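Local structure of NAD-dependent epimerase/dehydratase domain-containing protein (Ruegeria pomeroyi DSS-3, 3IUS) at residues S181-E186 and Y205-D210; R172-G177 and P214-I219. The protein is of unknown function but belongs to the NAD-dependent epimerase/dehydratase family and so probably binds a nicotinamide dinucleotide in a Rossmann-type domain. All coordinates share one frame; numbering follows the deposited sequence.

Contact 1. Residues S181-E186 and Y205-D210; sequences SRIHVE and YNVCDD
CB of Ser-181 approaches CB of Cys-208 at 4.3 Å. One residue on, the backbone of Arg-182 carries the polar part of the contact. Its carbonyl O accepts the N-H of Asp-209 at 2.8 Å with an N-H...O angle of 159°, while a water that accepts from Arg-182 N lies within hydrogen-bonding distance of Asp-209 OD1, its protons probably shared with other acceptors. With CG between its backbone N and carbonyl carbon (chi1 74°), the Asp-209 carboxylate stands beside Arg-182 O, CG 3.3 Å from that oxygen; OD1 also takes the amide of Glu-211. The guanidinium of Arg-182 turns elsewhere, in a cation-pi contact with Tyr-155. Ile-183 supplies the apolar part. Its CG1, anti to the backbone N (chi1 -171°), lies 3.9 Å from CG1 of Val-207, the two side chains running aslant to one another, and CD1 of Ile-183 reaches on to the backbone of Cys-208, 3.6 Å from its C. The two chains run nearly at right angles here, and one backbone bond joins them. His-184 occupies the N-cap position of helix 185-197. Strands 182-184 and 204-207 both pair in parallel with strand 146-155 of the Rossmann-like sheet; Val-207 and Cys-208 pack on Leu-151 and Ala-152 of that strand, and Arg-182 reaches Leu-277 of helix 273-282.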
# COMPACT_ATOMS: atom_id res chain seq x y z
N SER A 181 4.83 -8.11 7.26
CA SER A 181 3.40 -7.92 7.13
C SER A 181 3.00 -7.90 5.67
O SER A 181 3.70 -7.32 4.83
CB SER A 181 2.97 -6.62 7.80
OG SER A 181 3.52 -6.52 9.09
N ARG A 182 1.86 -8.51 5.37
CA ARG A 182 1.31 -8.54 4.02
C ARG A 182 -0.14 -8.08 3.98
O ARG A 182 -0.88 -8.23 4.96
CB ARG A 182 1.37 -9.95 3.46
CG ARG A 182 2.57 -10.76 3.86
CD ARG A 182 2.63 -12.02 3.02
NE ARG A 182 2.61 -11.70 1.60
CZ ARG A 182 2.17 -12.52 0.64
NH1 ARG A 182 1.70 -13.73 0.95
NH2 ARG A 182 2.18 -12.13 -0.62
N ILE A 183 -0.56 -7.59 2.82
CA ILE A 183 -1.96 -7.27 2.56
C ILE A 183 -2.32 -7.54 1.09
O ILE A 183 -1.56 -7.21 0.19
CB ILE A 183 -2.27 -5.80 2.91
CG1 ILE A 183 -3.77 -5.52 2.84
CG2 ILE A 183 -1.49 -4.84 2.01
CD1 ILE A 183 -4.58 -6.17 3.94
N HIS A 184 -3.47 -8.17 0.87
CA HIS A 184 -3.96 -8.43 -0.48
C HIS A 184 -4.57 -7.15 -1.05
O HIS A 184 -5.28 -6.43 -0.34
CB HIS A 184 -5.00 -9.55 -0.49
CG HIS A 184 -5.39 -10.00 -1.86
ND1 HIS A 184 -5.02 -11.22 -2.38
CD2 HIS A 184 -6.10 -9.38 -2.83
CE1 HIS A 184 -5.50 -11.33 -3.61
NE2 HIS A 184 -6.16 -10.23 -3.90
N VAL A 185 -4.27 -6.86 -2.31
CA VAL A 185 -4.71 -5.62 -2.93
C VAL A 185 -6.23 -5.43 -2.91
O VAL A 185 -6.73 -4.30 -2.78
CB VAL A 185 -4.15 -5.47 -4.37
CG1 VAL A 185 -4.71 -6.55 -5.30
CG2 VAL A 185 -4.41 -4.07 -4.92
N GLU A 186 -6.98 -6.53 -3.00
CA GLU A 186 -8.44 -6.46 -2.90
C GLU A 186 -8.89 -5.93 -1.54
O GLU A 186 -9.88 -5.20 -1.44
CB GLU A 186 -9.09 -7.81 -3.20
CG GLU A 186 -9.21 -8.12 -4.69
CD GLU A 186 -10.17 -7.19 -5.42
OE1 GLU A 186 -10.11 -7.13 -6.67
OE2 GLU A 186 -10.99 -6.52 -4.75
N TYR A 205 -4.90 4.41 9.78
CA TYR A 205 -5.31 3.01 9.79
C TYR A 205 -4.17 2.17 9.29
O TYR A 205 -3.64 2.43 8.22
CB TYR A 205 -6.49 2.77 8.84
CG TYR A 205 -7.67 3.67 9.08
CD1 TYR A 205 -8.65 3.32 9.99
CD2 TYR A 205 -7.82 4.85 8.37
CE1 TYR A 205 -9.74 4.14 10.21
CE2 TYR A 205 -8.90 5.68 8.58
CZ TYR A 205 -9.86 5.32 9.49
OH TYR A 205 -10.94 6.15 9.70
N ASN A 206 -3.80 1.16 10.07
CA ASN A 206 -2.91 0.10 9.59
C ASN A 206 -3.68 -0.79 8.63
O ASN A 206 -4.80 -1.21 8.92
CB ASN A 206 -2.42 -0.76 10.74
CG ASN A 206 -1.44 -0.05 11.63
OD1 ASN A 206 -1.23 -0.45 12.78
ND2 ASN A 206 -0.84 1.01 11.12
N VAL A 207 -3.08 -1.12 7.49
CA VAL A 207 -3.76 -1.96 6.51
C VAL A 207 -2.89 -3.16 6.22
O VAL A 207 -2.01 -3.11 5.37
CB VAL A 207 -4.10 -1.20 5.21
CG1 VAL A 207 -4.92 -2.08 4.29
CG2 VAL A 207 -4.87 0.08 5.53
N CYS A 208 -3.15 -4.23 6.97
CA CYS A 208 -2.38 -5.47 6.87
C CYS A 208 -3.30 -6.62 7.24
O CYS A 208 -4.35 -6.40 7.83
CB CYS A 208 -1.20 -5.44 7.86
SG CYS A 208 -1.69 -5.06 9.57
N ASP A 209 -2.92 -7.84 6.91
CA ASP A 209 -3.74 -8.98 7.27
C ASP A 209 -3.47 -9.48 8.70
O ASP A 209 -2.77 -8.82 9.48
CB ASP A 209 -3.63 -10.11 6.23
CG ASP A 209 -2.32 -10.85 6.30
OD1 ASP A 209 -1.60 -10.71 7.31
OD2 ASP A 209 -2.02 -11.59 5.34
N ASP A 210 -4.04 -10.63 9.03
CA ASP A 210 -4.06 -11.12 10.41
C ASP A 210 -2.81 -11.88 10.84
O ASP A 210 -2.65 -12.18 12.02
CB ASP A 210 -5.27 -12.03 10.62
CG ASP A 210 -6.57 -11.26 10.69
OD1 ASP A 210 -6.51 -10.02 10.79
OD2 ASP A 210 -7.64 -11.89 10.65
O HOH W 1 0.93 -10.24 7.45

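Contact 2. Residues R172-G177 and P214-I219; sequences RIIKPG and PPQDVI
Gln-216, in the first turn of helix 215-226, lies against strand 172-174 along its whole side chain. Its CB sits 3.8 Å from CB of Arg-172 and 3.6 Å from CD1 of Ile-174. Wedged between backbone N and carbonyl carbon (chi1 65°), CG of Gln-216 comes to 3.5 Å from CD1 of Ile-174, and the two side chains meet at about a right angle. A bend at chi2 (-90°) then carries the amide along Ile-174 to the strand's end, where it meets the backbone through water. One water accepts from Lys-175 N and lies within hydrogen-bonding distance of Gln-216 OE1 and Ile-173 O, its protons probably shared; a second accepts the N-H of Gln-216 NE2 and lies equally within reach of Lys-175 O. The helix packs against strand 172-174, one member of a small parallel pair with strand 233-235; the axis of helix segment 215-219 runs nearly antiparallel to strand 172-174 (157°), 7.7 Å away at closest approach. A turn further along the helix, CG2 of Ile-219 lies 3.5 Å from CG of Arg-172. CD of Arg-172 passes 3.4 Å from Gln-216 O, and beyond it NE donates to the carbonyl of Pro-231.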
# COMPACT_ATOMS: atom_id res chain seq x y z
N ARG A 172 15.54 -18.80 -0.07
CA ARG A 172 14.83 -18.37 1.12
C ARG A 172 15.82 -17.80 2.12
O ARG A 172 16.68 -18.52 2.63
CB ARG A 172 14.02 -19.53 1.72
CG ARG A 172 12.84 -19.97 0.85
CD ARG A 172 12.10 -21.16 1.45
NE ARG A 172 12.96 -22.33 1.56
CZ ARG A 172 13.22 -22.96 2.70
NH1 ARG A 172 12.66 -22.55 3.83
NH2 ARG A 172 14.03 -24.02 2.70
N ILE A 173 15.71 -16.50 2.39
CA ILE A 173 16.60 -15.85 3.35
C ILE A 173 16.06 -16.03 4.77
O ILE A 173 14.93 -15.63 5.07
CB ILE A 173 16.72 -14.34 3.07
CG1 ILE A 173 17.09 -14.08 1.61
CG2 ILE A 173 17.72 -13.70 4.02
CD1 ILE A 173 18.41 -14.70 1.19
N ILE A 174 16.88 -16.61 5.63
CA ILE A 174 16.47 -16.91 7.00
C ILE A 174 17.05 -15.94 8.04
O ILE A 174 18.22 -16.01 8.38
CB ILE A 174 16.84 -18.35 7.40
CG1 ILE A 174 16.40 -19.33 6.32
CG2 ILE A 174 16.22 -18.72 8.74
CD1 ILE A 174 14.90 -19.35 6.10
N LYS A 175 16.23 -15.01 8.53
CA LYS A 175 16.63 -14.15 9.64
C LYS A 175 15.82 -14.59 10.85
O LYS A 175 14.59 -14.56 10.82
CB LYS A 175 16.31 -12.69 9.33
CG LYS A 175 16.56 -11.73 10.49
CD LYS A 175 17.99 -11.26 10.52
CE LYS A 175 18.27 -10.37 11.72
NZ LYS A 175 17.42 -9.15 11.75
N PRO A 176 16.51 -15.00 11.93
CA PRO A 176 15.82 -15.56 13.10
C PRO A 176 14.78 -14.58 13.64
O PRO A 176 15.09 -13.41 13.84
CB PRO A 176 16.94 -15.73 14.12
CG PRO A 176 18.18 -15.80 13.32
CD PRO A 176 17.96 -14.88 12.16
N GLY A 177 13.56 -15.08 13.83
CA GLY A 177 12.48 -14.29 14.40
C GLY A 177 11.80 -13.35 13.42
O GLY A 177 10.76 -12.78 13.75
N PRO A 214 6.91 -15.17 8.42
CA PRO A 214 8.29 -15.23 7.93
C PRO A 214 8.28 -15.31 6.41
O PRO A 214 7.55 -16.15 5.86
CB PRO A 214 8.82 -16.54 8.53
CG PRO A 214 7.95 -16.78 9.74
CD PRO A 214 6.59 -16.27 9.34
N PRO A 215 9.05 -14.45 5.73
CA PRO A 215 9.04 -14.37 4.27
C PRO A 215 9.34 -15.73 3.64
O PRO A 215 8.81 -16.06 2.59
CB PRO A 215 10.19 -13.38 3.97
CG PRO A 215 11.00 -13.35 5.25
CD PRO A 215 9.97 -13.46 6.31
N GLN A 216 10.17 -16.52 4.31
CA GLN A 216 10.55 -17.83 3.79
C GLN A 216 9.37 -18.81 3.75
O GLN A 216 9.39 -19.79 3.01
CB GLN A 216 11.73 -18.43 4.57
CG GLN A 216 11.44 -18.77 6.03
CD GLN A 216 11.73 -17.61 6.97
OE1 GLN A 216 11.65 -16.45 6.58
NE2 GLN A 216 12.09 -17.91 8.22
N ASP A 217 8.35 -18.53 4.56
CA ASP A 217 7.18 -19.40 4.63
C ASP A 217 6.26 -19.15 3.44
O ASP A 217 5.56 -20.05 2.98
CB ASP A 217 6.41 -19.18 5.93
CG ASP A 217 7.09 -19.81 7.14
OD1 ASP A 217 8.18 -20.40 6.98
OD2 ASP A 217 6.52 -19.72 8.24
N VAL A 218 6.23 -17.91 2.96
CA VAL A 218 5.39 -17.60 1.81
C VAL A 218 5.93 -18.32 0.58
O VAL A 218 5.20 -19.02 -0.13
CB VAL A 218 5.32 -16.10 1.57
CG1 VAL A 218 4.43 -15.81 0.37
CG2 VAL A 218 4.77 -15.41 2.80
N ILE A 219 7.22 -18.13 0.35
CA ILE A 219 7.94 -18.81 -0.72
C ILE A 219 7.74 -20.32 -0.64
O ILE A 219 7.43 -20.98 -1.64
CB ILE A 219 9.44 -18.48 -0.64
CG1 ILE A 219 9.68 -17.02 -1.02
CG2 ILE A 219 10.26 -19.43 -1.52
CD1 ILE A 219 11.11 -16.56 -0.82
O HOH W 2 13.71 -14.53 7.23
O HOH W 3 12.19 -15.71 10.07

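Contact 1 is nested inside the loop that contact 2 closes: strand 172-174 leads on to strand 182-184, and strand 204-207 is followed by helix 215-226. Their centres are about 18 Å apart; the centre of contact 1, which is buried, lies about 8 Å from the centre of the chain, and that of contact 2, nearer the surface, about 21 Å from it. They still touch, NH1 of Arg-182 lying 3.5 Å from CG1 of Val-218, and both of these residues also pack on Leu-277 of helix 273-282. Contact 1 belongs to the large parallel sheet of the probable dinucleotide-binding fold, whereas contact 2 joins a helix to one strand of a separate parallel pair.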